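Side-chain contacts in single-stranded DNA-binding protein (Enterobacter phage Enc34, PDB 5ODK), which probably binds single-stranded DNA through an OB-fold domain, in keeping with a role in phage DNA replication: residues G15-Y18 and H22-V25; S26-S31 and D58-I63; P33-P38 and A164-V169; M89-D94 and I149-Q154. One frame throughout, in Å; residues are numbered along the deposited sequence. Where two conformers were deposited one is given.

Contact 1. Residues G15-Y18 and H22-V25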
loop_
_atom_site.group_PDB
_atom_site.type_symbol
_atom_site.label_atom_id
_atom_site.label_comp_id
_atom_site.label_asym_id
_atom_site.label_seq_id
_atom_site.Cartn_x
_atom_site.Cartn_y
_atom_site.Cartn_z
ATOM N N GLY A 15 -2.421 -1.360 12.148
ATOM C CA GLY A 15 -1.662 -2.249 11.314
ATOM C C GLY A 15 -1.506 -3.647 11.812
ATOM O O GLY A 15 -1.669 -3.925 12.999
ATOM N N VAL A 16 -1.142 -4.539 10.896
ATOM C CA VAL A 16 -0.869 -5.939 11.236
ATOM C C VAL A 16 0.299 -6.443 10.395
ATOM O O VAL A 16 0.368 -6.182 9.190
ATOM C CB VAL A 16 -2.077 -6.865 10.982
ATOM C CG1 VAL A 16 -1.772 -8.271 11.508
ATOM C CG2 VAL A 16 -3.356 -6.327 11.587
ATOM N N LEU A 17 1.229 -7.137 11.044
ATOM C CA LEU A 17 2.247 -7.925 10.357
ATOM C C LEU A 17 1.812 -9.359 10.430
ATOM O O LEU A 17 1.423 -9.852 11.499
ATOM C CB LEU A 17 3.607 -7.760 11.029
ATOM C CG LEU A 17 4.700 -8.636 10.457
ATOM C CD1 LEU A 17 5.085 -8.216 9.031
ATOM C CD2 LEU A 17 5.908 -8.556 11.344
ATOM N N TYR A 18 1.851 -10.041 9.290
ATOM C CA TYR A 18 1.476 -11.443 9.179
ATOM C C TYR A 18 2.730 -12.321 9.136
ATOM O O TYR A 18 3.820 -11.877 8.738
ATOM C CB TYR A 18 0.554 -11.661 7.945
ATOM C CG TYR A 18 -0.717 -10.884 8.091
ATOM C CD1 TYR A 18 -1.785 -11.404 8.806
ATOM C CD2 TYR A 18 -0.834 -9.596 7.579
ATOM C CE1 TYR A 18 -2.955 -10.695 8.966
ATOM C CE2 TYR A 18 -1.989 -8.853 7.785
ATOM C CZ TYR A 18 -3.061 -9.421 8.470
ATOM O OH TYR A 18 -4.210 -8.684 8.670
ATOM N N HIS A 22 3.186 -10.406 4.838
ATOM C CA HIS A 22 2.183 -9.425 4.494
ATOM C C HIS A 22 2.040 -8.374 5.572
ATOM O O HIS A 22 2.296 -8.675 6.755
ATOM C CB HIS A 22 0.821 -10.103 4.270
ATOM C CG HIS A 22 0.793 -11.031 3.106
ATOM N ND1 HIS A 22 1.255 -12.316 3.179
ATOM C CD2 HIS A 22 0.318 -10.864 1.841
ATOM C CE1 HIS A 22 1.055 -12.917 2.016
ATOM N NE2 HIS A 22 0.520 -12.040 1.175
ATOM N N ILE A 23 1.666 -7.180 5.152
ATOM C CA ILE A 23 1.487 -6.051 6.039
ATOM C C ILE A 23 0.126 -5.440 5.739
ATOM O O ILE A 23 -0.132 -5.025 4.596
ATOM C CB ILE A 23 2.591 -4.985 5.821
ATOM C CG1 ILE A 23 3.977 -5.621 5.932
ATOM C CG2 ILE A 23 2.417 -3.833 6.809
ATOM C CD1 ILE A 23 5.082 -4.711 5.451
ATOM N N LYS A 24 -0.718 -5.314 6.758
ATOM C CA LYS A 24 -1.958 -4.534 6.651
ATOM C C LYS A 24 -1.697 -3.134 7.184
ATOM O O LYS A 24 -1.206 -3.003 8.307
ATOM C CB LYS A 24 -3.118 -5.175 7.421
ATOM C CG LYS A 24 -4.440 -4.428 7.288
ATOM C CD LYS A 24 -5.549 -5.152 8.036
ATOM C CE LYS A 24 -6.873 -4.445 7.956
ATOM N NZ LYS A 24 -7.908 -5.270 8.660
ATOM N N VAL A 25 -1.969 -2.120 6.374
ATOM C CA VAL A 25 -1.997 -0.727 6.790
ATOM C C VAL A 25 -3.445 -0.312 6.843
ATOM O O VAL A 25 -4.171 -0.415 5.844
ATOM C CB VAL A 25 -1.143 0.206 5.936
ATOM C CG1 VAL A 25 0.330 -0.133 6.116
ATOM C CG2 VAL A 25 -1.563 0.279 4.493
#

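Contact 2. Residues S26-S31 and D58-I63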
loop_
_atom_site.group_PDB
_atom_site.type_symbol
_atom_site.label_atom_id
_atom_site.label_comp_id
_atom_site.label_asym_id
_atom_site.label_seq_id
_atom_site.Cartn_x
_atom_site.Cartn_y
_atom_site.Cartn_z
ATOM N N SER A 26 -3.901 0.088 8.023
ATOM C CA SER A 26 -5.317 0.350 8.258
ATOM C C SER A 26 -5.589 1.826 8.351
ATOM O O SER A 26 -4.780 2.575 8.926
ATOM C CB SER A 26 -5.811 -0.366 9.493
ATOM O OG SER A 26 -5.539 -1.760 9.414
ATOM N N ASN A 27 -6.735 2.254 7.822
ATOM C CA ASN A 27 -7.195 3.629 7.980
ATOM C C ASN A 27 -6.207 4.633 7.401
ATOM O O ASN A 27 -5.620 5.476 8.098
ATOM C CB ASN A 27 -7.527 3.872 9.445
ATOM C CG ASN A 27 -8.498 2.848 9.980
ATOM O OD1 ASN A 27 -9.582 2.653 9.373
ATOM N ND2 ASN A 27 -8.113 2.140 11.049
ATOM N N VAL A 28 -6.054 4.515 6.095
ATOM C CA VAL A 28 -5.179 5.379 5.291
ATOM C C VAL A 28 -6.020 5.989 4.175
ATOM O O VAL A 28 -7.055 5.412 3.795
ATOM C CB VAL A 28 -3.967 4.622 4.750
ATOM C CG1 VAL A 28 -3.129 4.112 5.911
ATOM C CG2 VAL A 28 -4.379 3.486 3.822
ATOM N N ARG A 29 -5.595 7.134 3.653
ATOM C CA ARG A 29 -6.378 7.770 2.604
ATOM C C ARG A 29 -5.817 7.365 1.259
ATOM O O ARG A 29 -4.625 7.373 1.037
ATOM C CB ARG A 29 -6.377 9.296 2.784
ATOM C CG ARG A 29 -7.512 10.039 2.123
ATOM C CD ARG A 29 -7.587 11.475 2.617
ATOM N NE ARG A 29 -8.697 12.142 1.987
ATOM C CZ ARG A 29 -8.907 13.432 2.034
ATOM N NH1 ARG A 29 -8.086 14.234 2.701
ATOM N NH2 ARG A 29 -9.940 13.932 1.391
ATOM N N CYS A 30 -6.677 6.998 0.329
ATOM C CA CYS A 30 -6.142 6.594 -0.936
ATOM C C CYS A 30 -6.105 7.704 -1.965
ATOM O O CYS A 30 -6.832 8.699 -1.898
ATOM C CB CYS A 30 -6.834 5.389 -1.515
ATOM S SG CYS A 30 -8.326 5.729 -2.368
ATOM N N SER A 31 -5.242 7.473 -2.942
ATOM C CA SER A 31 -4.985 8.399 -4.013
ATOM C C SER A 31 -4.689 7.567 -5.282
ATOM O O SER A 31 -4.142 6.474 -5.218
ATOM C CB SER A 31 -3.788 9.215 -3.546
ATOM O OG SER A 31 -3.345 10.076 -4.525
ATOM N N ASP A 58 1.033 10.611 12.546
ATOM C CA ASP A 58 0.762 10.701 13.975
ATOM C C ASP A 58 0.018 9.511 14.514
ATOM O O ASP A 58 0.096 9.267 15.687
ATOM C CB ASP A 58 0.092 12.032 14.356
ATOM C CG ASP A 58 -1.302 12.236 13.773
ATOM O OD1 ASP A 58 -1.757 11.510 12.866
ATOM O OD2 ASP A 58 -1.952 13.198 14.250
ATOM N N THR A 59 -0.657 8.740 13.664
ATOM C CA THR A 59 -1.410 7.550 14.095
ATOM C C THR A 59 -0.900 6.230 13.507
ATOM O O THR A 59 -1.516 5.170 13.705
ATOM C CB THR A 59 -2.887 7.712 13.720
ATOM O OG1 THR A 59 -2.950 7.974 12.313
ATOM C CG2 THR A 59 -3.500 8.842 14.512
ATOM N N HIS A 60 0.240 6.273 12.828
ATOM C CA HIS A 60 0.784 5.083 12.177
ATOM C C HIS A 60 2.265 4.879 12.436
ATOM O O HIS A 60 2.917 4.186 11.662
ATOM C CB HIS A 60 0.522 5.074 10.666
ATOM C CG HIS A 60 -0.934 5.003 10.305
ATOM N ND1 HIS A 60 -1.779 6.087 10.381
ATOM C CD2 HIS A 60 -1.672 3.980 9.826
ATOM C CE1 HIS A 60 -2.994 5.732 9.963
ATOM N NE2 HIS A 60 -2.954 4.453 9.628
ATOM N N GLY A 61 2.778 5.395 13.561
ATOM C CA GLY A 61 4.198 5.230 13.834
ATOM C C GLY A 61 4.663 3.787 13.959
ATOM O O GLY A 61 5.688 3.409 13.408
ATOM N N ALA A 62 3.931 2.974 14.707
ATOM C CA ALA A 62 4.339 1.582 14.916
ATOM C C ALA A 62 4.319 0.775 13.642
ATOM O O ALA A 62 5.238 0.012 13.370
ATOM C CB ALA A 62 3.473 0.922 15.979
ATOM N N ILE A 63 3.268 0.929 12.842
ATOM C CA ILE A 63 3.219 0.166 11.606
ATOM C C ILE A 63 4.269 0.669 10.614
ATOM O O ILE A 63 4.834 -0.129 9.878
ATOM C CB ILE A 63 1.787 0.074 10.995
ATOM C CG1 ILE A 63 1.714 -1.006 9.885
ATOM C CG2 ILE A 63 1.302 1.420 10.538
ATOM C CD1 ILE A 63 1.962 -2.412 10.366
#

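Contact 3. Residues P33-P38 and A164-V169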
loop_
_atom_site.group_PDB
_atom_site.type_symbol
_atom_site.label_atom_id
_atom_site.label_comp_id
_atom_site.label_asym_id
_atom_site.label_seq_id
_atom_site.Cartn_x
_atom_site.Cartn_y
_atom_site.Cartn_z
ATOM N N PRO A 33 -6.350 5.616 -7.349
ATOM C CA PRO A 33 -6.696 4.203 -7.449
ATOM C C PRO A 33 -6.852 3.723 -8.892
ATOM O O PRO A 33 -7.500 4.409 -9.709
ATOM C CB PRO A 33 -8.037 4.102 -6.737
ATOM C CG PRO A 33 -8.635 5.474 -6.908
ATOM C CD PRO A 33 -7.441 6.398 -6.783
ATOM N N HIS A 34 -6.249 2.575 -9.167
ATOM C CA HIS A 34 -6.428 1.814 -10.416
ATOM C C HIS A 34 -6.653 0.384 -10.039
ATOM O O HIS A 34 -5.787 -0.461 -10.110
ATOM C CB HIS A 34 -5.259 1.996 -11.352
ATOM C CG HIS A 34 -5.135 3.381 -11.872
ATOM N ND1 HIS A 34 -6.000 3.900 -12.816
ATOM C CD2 HIS A 34 -4.304 4.380 -11.532
ATOM C CE1 HIS A 34 -5.675 5.155 -13.070
ATOM N NE2 HIS A 34 -4.637 5.469 -12.310
ATOM N N LEU A 35 -7.882 0.150 -9.589
ATOM C CA LEU A 35 -8.335 -1.144 -9.079
ATOM C C LEU A 35 -9.336 -1.824 -10.002
ATOM O O LEU A 35 -9.621 -3.012 -9.849
ATOM C CB LEU A 35 -8.964 -0.989 -7.712
ATOM C CG LEU A 35 -8.112 -0.311 -6.651
ATOM C CD1 LEU A 35 -8.890 -0.190 -5.354
ATOM C CD2 LEU A 35 -6.784 -1.016 -6.411
ATOM N N ASP A 36 -9.883 -1.035 -10.914
ATOM C CA ASP A 36 -10.947 -1.471 -11.794
ATOM C C ASP A 36 -10.438 -2.260 -12.967
ATOM O O ASP A 36 -11.033 -3.303 -13.343
ATOM C CB ASP A 36 -11.802 -0.259 -12.220
ATOM C CG ASP A 36 -11.048 0.880 -12.858
ATOM O OD1 ASP A 36 -9.808 1.048 -12.640
ATOM O OD2 ASP A 36 -11.710 1.692 -13.554
ATOM N N LYS A 37 -9.414 -1.709 -13.593
ATOM C CA LYS A 37 -8.808 -2.238 -14.765
ATOM C C LYS A 37 -7.336 -1.849 -14.654
ATOM O O LYS A 37 -6.967 -0.790 -14.089
ATOM C CB LYS A 37 -9.451 -1.659 -16.053
ATOM C CG LYS A 37 -10.901 -2.092 -16.262
ATOM C CD LYS A 37 -11.531 -1.580 -17.537
ATOM C CE LYS A 37 -13.009 -1.934 -17.558
ATOM N NZ LYS A 37 -13.608 -1.429 -18.810
ATOM N N PRO A 38 -6.470 -2.694 -15.222
ATOM C CA PRO A 38 -5.066 -2.333 -15.127
ATOM C C PRO A 38 -4.696 -1.233 -16.113
ATOM O O PRO A 38 -5.414 -0.971 -17.073
ATOM C CB PRO A 38 -4.339 -3.650 -15.395
ATOM C CG PRO A 38 -5.300 -4.462 -16.202
ATOM C CD PRO A 38 -6.683 -4.011 -15.845
ATOM N N ALA A 164 6.191 -2.632 -3.485
ATOM C CA ALA A 164 5.132 -3.250 -2.689
ATOM C C ALA A 164 4.060 -3.851 -3.621
ATOM O O ALA A 164 3.508 -3.139 -4.475
ATOM C CB ALA A 164 4.489 -2.252 -1.757
ATOM N N ASN A 165 3.803 -5.128 -3.447
ATOM C CA ASN A 165 2.648 -5.771 -4.071
ATOM C C ASN A 165 1.389 -5.295 -3.371
ATOM O O ASN A 165 1.320 -5.232 -2.156
ATOM C CB ASN A 165 2.723 -7.294 -3.952
ATOM C CG ASN A 165 3.633 -7.926 -4.970
ATOM O OD1 ASN A 165 3.581 -7.539 -6.132
ATOM N ND2 ASN A 165 4.464 -8.878 -4.531
ATOM N N LEU A 166 0.375 -5.012 -4.185
ATOM C CA LEU A 166 -0.957 -4.626 -3.729
ATOM C C LEU A 166 -1.843 -5.840 -3.744
ATOM O O LEU A 166 -2.150 -6.351 -4.820
ATOM C CB LEU A 166 -1.519 -3.547 -4.635
ATOM C CG LEU A 166 -2.907 -3.035 -4.281
ATOM C CD1 LEU A 166 -2.938 -2.447 -2.899
ATOM C CD2 LEU A 166 -3.369 -2.024 -5.311
ATOM N N LEU A 167 -2.282 -6.309 -2.569
ATOM C CA LEU A 167 -2.988 -7.595 -2.475
ATOM C C LEU A 167 -4.450 -7.465 -2.084
ATOM O O LEU A 167 -5.265 -8.295 -2.531
ATOM C CB LEU A 167 -2.237 -8.541 -1.559
ATOM C CG LEU A 167 -0.852 -8.778 -2.156
ATOM C CD1 LEU A 167 0.208 -9.053 -1.158
ATOM C CD2 LEU A 167 -0.824 -9.689 -3.316
ATOM N N SER A 168 -4.818 -6.439 -1.340
ATOM C CA SER A 168 -6.225 -6.186 -1.028
ATOM C C SER A 168 -6.432 -4.734 -0.704
ATOM O O SER A 168 -5.522 -4.070 -0.176
ATOM C CB SER A 168 -6.674 -7.081 0.086
ATOM O OG SER A 168 -6.161 -6.726 1.317
ATOM N N VAL A 169 -7.634 -4.221 -0.973
ATOM C CA VAL A 169 -8.068 -2.898 -0.570
ATOM C C VAL A 169 -9.484 -3.026 -0.038
ATOM O O VAL A 169 -10.335 -3.584 -0.733
ATOM C CB VAL A 169 -8.037 -1.893 -1.710
ATOM C CG1 VAL A 169 -8.458 -0.515 -1.235
ATOM C CG2 VAL A 169 -6.642 -1.836 -2.325
#

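Contact 4. Residues M89-D94 and I149-Q154. With PO4 (phosphate ion), chain D.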
loop_
_atom_site.group_PDB
_atom_site.type_symbol
_atom_site.label_atom_id
_atom_site.label_comp_id
_atom_site.label_asym_id
_atom_site.label_seq_id
_atom_site.Cartn_x
_atom_site.Cartn_y
_atom_site.Cartn_z
ATOM N N MET A 89 14.268 4.936 -3.816
ATOM C CA MET A 89 13.851 3.788 -4.589
ATOM C C MET A 89 13.036 2.803 -3.754
ATOM O O MET A 89 12.845 1.663 -4.155
ATOM C CB MET A 89 15.104 3.144 -5.205
ATOM C CG MET A 89 15.824 4.087 -6.164
ATOM S SD MET A 89 14.837 4.401 -7.642
ATOM C CE MET A 89 15.486 3.131 -8.728
ATOM N N LEU A 90 12.486 3.291 -2.647
ATOM C CA LEU A 90 11.559 2.509 -1.824
ATOM C C LEU A 90 10.106 2.881 -2.135
ATOM O O LEU A 90 9.808 3.997 -2.542
ATOM C CB LEU A 90 11.825 2.764 -0.320
ATOM C CG LEU A 90 13.218 2.486 0.188
ATOM C CD1 LEU A 90 13.319 2.884 1.662
ATOM C CD2 LEU A 90 13.625 1.052 -0.059
ATOM N N PHE A 91 9.216 1.949 -1.817
ATOM C CA PHE A 91 7.778 2.177 -2.046
ATOM C C PHE A 91 7.149 3.150 -1.055
ATOM O O PHE A 91 5.977 3.492 -1.218
ATOM C CB PHE A 91 6.999 0.848 -2.023
ATOM C CG PHE A 91 6.982 0.124 -0.694
ATOM C CD1 PHE A 91 6.091 0.478 0.285
ATOM C CD2 PHE A 91 7.842 -0.944 -0.449
ATOM C CE1 PHE A 91 6.045 -0.194 1.490
ATOM C CE2 PHE A 91 7.799 -1.628 0.747
ATOM C CZ PHE A 91 6.871 -1.267 1.711
ATOM N N ILE A 92 7.879 3.521 0.008
ATOM C CA ILE A 92 7.351 4.424 1.037
ATOM C C ILE A 92 8.227 5.669 1.040
ATOM O O ILE A 92 9.447 5.565 1.054
ATOM C CB ILE A 92 7.252 3.763 2.408
ATOM C CG1 ILE A 92 6.627 4.713 3.446
ATOM C CG2 ILE A 92 8.590 3.199 2.892
ATOM C CD1 ILE A 92 6.184 4.033 4.736
ATOM N N LYS A 93 7.592 6.831 1.020
ATOM C CA LYS A 93 8.252 8.114 0.959
ATOM C C LYS A 93 7.652 9.080 1.976
ATOM O O LYS A 93 6.569 8.843 2.530
ATOM C CB LYS A 93 8.167 8.696 -0.482
ATOM C CG LYS A 93 9.012 7.896 -1.469
ATOM C CD LYS A 93 9.055 8.363 -2.924
ATOM C CE LYS A 93 10.152 7.601 -3.669
ATOM N NZ LYS A 93 10.192 8.013 -5.082
ATOM N N ASP A 94 8.386 10.146 2.273
ATOM C CA ASP A 94 7.993 11.121 3.282
ATOM C C ASP A 94 7.185 12.252 2.627
ATOM O O ASP A 94 7.722 13.041 1.844
ATOM C CB ASP A 94 9.263 11.654 3.949
ATOM C CG ASP A 94 8.984 12.604 5.089
ATOM O OD1 ASP A 94 7.882 13.164 5.199
ATOM O OD2 ASP A 94 9.930 12.845 5.842
ATOM N N ILE A 149 -0.477 -5.265 1.745
ATOM C CA ILE A 149 0.624 -5.166 0.814
ATOM C C ILE A 149 1.725 -6.147 1.217
ATOM O O ILE A 149 1.698 -6.702 2.329
ATOM C CB ILE A 149 1.188 -3.714 0.752
ATOM C CG1 ILE A 149 1.780 -3.283 2.106
ATOM C CG2 ILE A 149 0.107 -2.738 0.306
ATOM C CD1 ILE A 149 2.520 -1.971 2.058
ATOM N N ARG A 150 2.682 -6.366 0.337
ATOM C CA ARG A 150 3.877 -7.109 0.751
ATOM C C ARG A 150 5.049 -6.633 -0.083
ATOM O O ARG A 150 4.939 -6.529 -1.297
ATOM C CB ARG A 150 3.719 -8.615 0.609
ATOM C CG ARG A 150 4.815 -9.324 1.405
ATOM C CD ARG A 150 4.580 -10.802 1.561
ATOM N NE ARG A 150 4.779 -11.515 0.300
ATOM C CZ ARG A 150 4.770 -12.846 0.192
ATOM N NH1 ARG A 150 4.468 -13.625 1.249
ATOM N NH2 ARG A 150 5.036 -13.402 -0.970
ATOM N N PRO A 151 6.193 -6.359 0.565
ATOM C CA PRO A 151 7.350 -5.891 -0.216
ATOM C C PRO A 151 7.921 -6.974 -1.141
ATOM O O PRO A 151 7.741 -8.186 -0.927
ATOM C CB PRO A 151 8.382 -5.606 0.872
ATOM C CG PRO A 151 7.604 -5.377 2.116
ATOM C CD PRO A 151 6.499 -6.399 2.014
ATOM N N TRP A 152 8.624 -6.519 -2.166
ATOM C CA TRP A 152 9.448 -7.370 -3.025
ATOM C C TRP A 152 10.604 -6.530 -3.557
ATOM O O TRP A 152 10.522 -5.315 -3.621
ATOM C CB TRP A 152 8.642 -8.019 -4.155
ATOM C CG TRP A 152 7.993 -7.129 -5.130
ATOM C CD1 TRP A 152 6.790 -6.481 -4.981
ATOM C CD2 TRP A 152 8.447 -6.845 -6.448
ATOM N NE1 TRP A 152 6.483 -5.784 -6.108
ATOM C CE2 TRP A 152 7.456 -6.014 -7.053
ATOM C CE3 TRP A 152 9.557 -7.242 -7.207
ATOM C CZ2 TRP A 152 7.567 -5.555 -8.366
ATOM C CZ3 TRP A 152 9.647 -6.794 -8.543
ATOM C CH2 TRP A 152 8.657 -5.947 -9.098
ATOM N N SER A 153 11.671 -7.219 -3.930
ATOM C CA SER A 153 12.881 -6.567 -4.369
ATOM C C SER A 153 13.048 -6.686 -5.875
ATOM O O SER A 153 12.727 -7.714 -6.482
ATOM C CB SER A 153 14.094 -7.137 -3.630
ATOM O OG SER A 153 14.151 -8.534 -3.773
ATOM N N GLN A 154 13.589 -5.628 -6.465
ATOM C CA GLN A 154 13.808 -5.567 -7.897
ATOM C C GLN A 154 15.189 -5.041 -8.227
ATOM O O GLN A 154 15.620 -4.062 -7.651
ATOM C CB GLN A 154 12.714 -4.732 -8.537
ATOM C CG GLN A 154 12.703 -4.759 -10.060
ATOM C CD GLN A 154 11.526 -3.985 -10.589
ATOM O OE1 GLN A 154 11.267 -2.862 -10.128
ATOM N NE2 GLN A 154 10.820 -4.559 -11.565
HETATM P P PO4 D . 7.530 -12.333 -3.818
HETATM O O1 PO4 D . 6.237 -12.101 -3.202
HETATM O O2 PO4 D . 7.787 -13.825 -3.577
HETATM O O3 PO4 D . 7.605 -11.980 -5.315
HETATM O O4 PO4 D . 8.656 -11.570 -3.095
#

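Contact 1. Residues G15-Y18 and H22-V25
Val16 and Lys24 grip each other with both of their backbone polar groups: Lys24 N donates to Val16 O at 2.8 Å, and Val16 N returns a bond of 3.0 Å to Lys24 O. A third bond, from Tyr18 N to His22 O at 2.9 Å, is the straightest of the three, with 166° at the hydrogen, and closes the ladder at the end nearer the turn. Between these rungs the strands also meet through carbon donors, Ile23 CA lying 3.3 Å from Val16 O.

On one face of the ladder, Tyr18 leans toward the partner strand. Its CG stands opposite the carbonyl carbon (chi1 -62°), which swings the ring back along the hairpin with one edge turned to that strand: CD2 meets CB of His22 at 3.7 Å, and farther along CE2 and OH come to CB and CD of Lys24. His22 CB and Lys24 CB thus touch successive parts of the phenol, while CG1 of Val16 sits over one ring face, toward its rim. With the Lys24 chain extended, CB and CD pass the phenol end and the ammonium group lies beyond it.

Leu17 and Ile23 occupy the other face, where Leu17 CD1 approaches Ile23 CG1 at 4.2 Å. Both rest against Gln70 of helix 61-76, and Val25 on the same face reaches Ile67.

With strand axes 4.7 Å apart and running at 172°, hydrogen-bonded and non-hydrogen-bonded pairs follow one another in the regular register of an antiparallel beta hairpin, whose second strand joins strand 144-156 of the OB-fold sheet.

Contact 2. Residues S26-S31 and D58-I63
Ser26 O receives the imidazole of His60 end on: NE2 donates to it at 2.7 Å, with 162° at the hydrogen. The acceptor lies almost in the ring plane, and the C=O...N angle of 167° places the donor nearly on the line of the carbonyl bond. A second carbonyl closes on the same edge of the ring, Asn27 O standing 3.2 Å from His60 CE1, so two consecutive peptide oxygens face one imidazole rim.

The other ring nitrogen is held as well, since His60 ND1 is hydrogen-bonded to Pro56 O. Ties at both nitrogens should limit rotation of the ring, and two carbonyl acceptors would be consistent with a protonated imidazole. His60 is the N-cap residue of helix 61-76, and its side chain reaches from the start of that helix to the corner where the chain passes from strand 23-26 into strand 28-34. At this corner Asn27 and Val28 both face Val145 in a G1 beta bulge, with Asn27 at positive phi.

The remaining touch is a van der Waals one, a methyl against the ring. Val28 CG1, set opposite its own carbonyl carbon (chi1 -62°), approaches His60 NE2 obliquely at 3.7 Å. Asn27 turns its amide elsewhere, ND2 bonding to Asn14 OD1 and OD1 accepting from Arg172 NE; Asn14 ND2 in turn reaches Thr59 O, a second link between the bulge and the approach to the helix.

Contact 3. Residues P33-P38 and A164-V169
Leu35 points both of its methyl groups at strand 159-173 because CG stands opposite the carbonyl carbon (chi1 -55°); CD1 continues the extended chain (chi2 178°), while CD2 branches off toward Leu166. Leu166 answers from the facing strand with CG turned opposite its backbone N (chi1 -180°). The methyls CD2 of Leu35 and CD2 of Leu166 consequently meet at 3.7 Å, the two side chains crossing at about a right angle.

The other branch of Leu35 belongs to Val169. Its CD1 faces the fork of the valine, 4.1 Å from CB, with CG1 and CG2 at similar range; CG2 also comes within 4.2 Å of Leu35 CD2. One leucine is therefore split between two partners three residues apart. A classic beta bulge at Leu167 and Ser168, both facing Val148, lies between them and lets Leu166 and Val169 turn toward the same side.

Ile135 of helix 132-138 also touches Leu35, while Val145 lies beside Val169 and Ala113 beside Leu166. The contact thus joins the loop after strand 28-34 to the inner side of the curled OB-fold sheet. No hydrogen bond crosses it: aliphatic carbons of buried side chains meet, so its stability should come from dispersion and the exclusion of water.

Contact 4. Residues M89-D94 and I149-Q154
Phe91 lays its ring between Ile149 and Pro151, overlapping one at each side of its far end. CE1 meets the terminal methyl CD1 of Ile149 at 4.0 Å, and CE2 meets CG of Pro151 at the same 4.0 Å, with the proline CB equally near. Both partners come in obliquely to the ring. The isoleucine side chain and the phenylalanine approach from opposite directions, whereas Phe91 and the pyrrolidine are angled across each other.

The phenylalanine takes a chi1 of 65°, putting CG between its backbone N and carbonyl carbon and directing the ring out of the loop toward strand 144-156. Ile149 has CG1 in the corresponding place (chi1 63°), and its extended chi2 of 172° delivers CD1 to the ring. No hydrogen bond links the two segments, and the contact is one of hydrocarbon surfaces.

Arg150, between the two apolar residues in sequence, leads away from Phe91. Its NH2 donates to O1 of a phosphate ion at 2.8 Å, the oxygen lying at the edge of the guanidinium, near its plane, while NH1 bonds to Ser20 O. Trp152 places CB 3.7 Å from O4 of the same ion. The phosphate probably came from the crystallisation liquor; an anion held here is compatible with contact to a DNA backbone, but does not establish it.

The Phe91 side chain also touches Ile71 of helix 61-76, Ile111 of strand 108-115 and Ala164 of strand 159-173, which places it between that helix and the curled sheet.

Along the chain, contact 1 closes before the others begin; contacts 2 and 3 interlock, their segments alternating, and contact 4 is nested within the loop that contact 3 closes. All reach one curled sheet. Contacts 1 and 2 lie about 11 Å apart between centres and meet where Ile63 packs against Gly15 and Ile23. Strand 144-156 ties contact 1 to contact 4 through Ile23 and Ile149, and contact 4 to contact 3 through Arg150 and Asn165. Contacts 2 and 3 share strand 28-34 yet stand on opposite sides of the chain's centre, about 17 Å apart. Hairpin, helix start and interior thus join different parts of a single OB-fold domain.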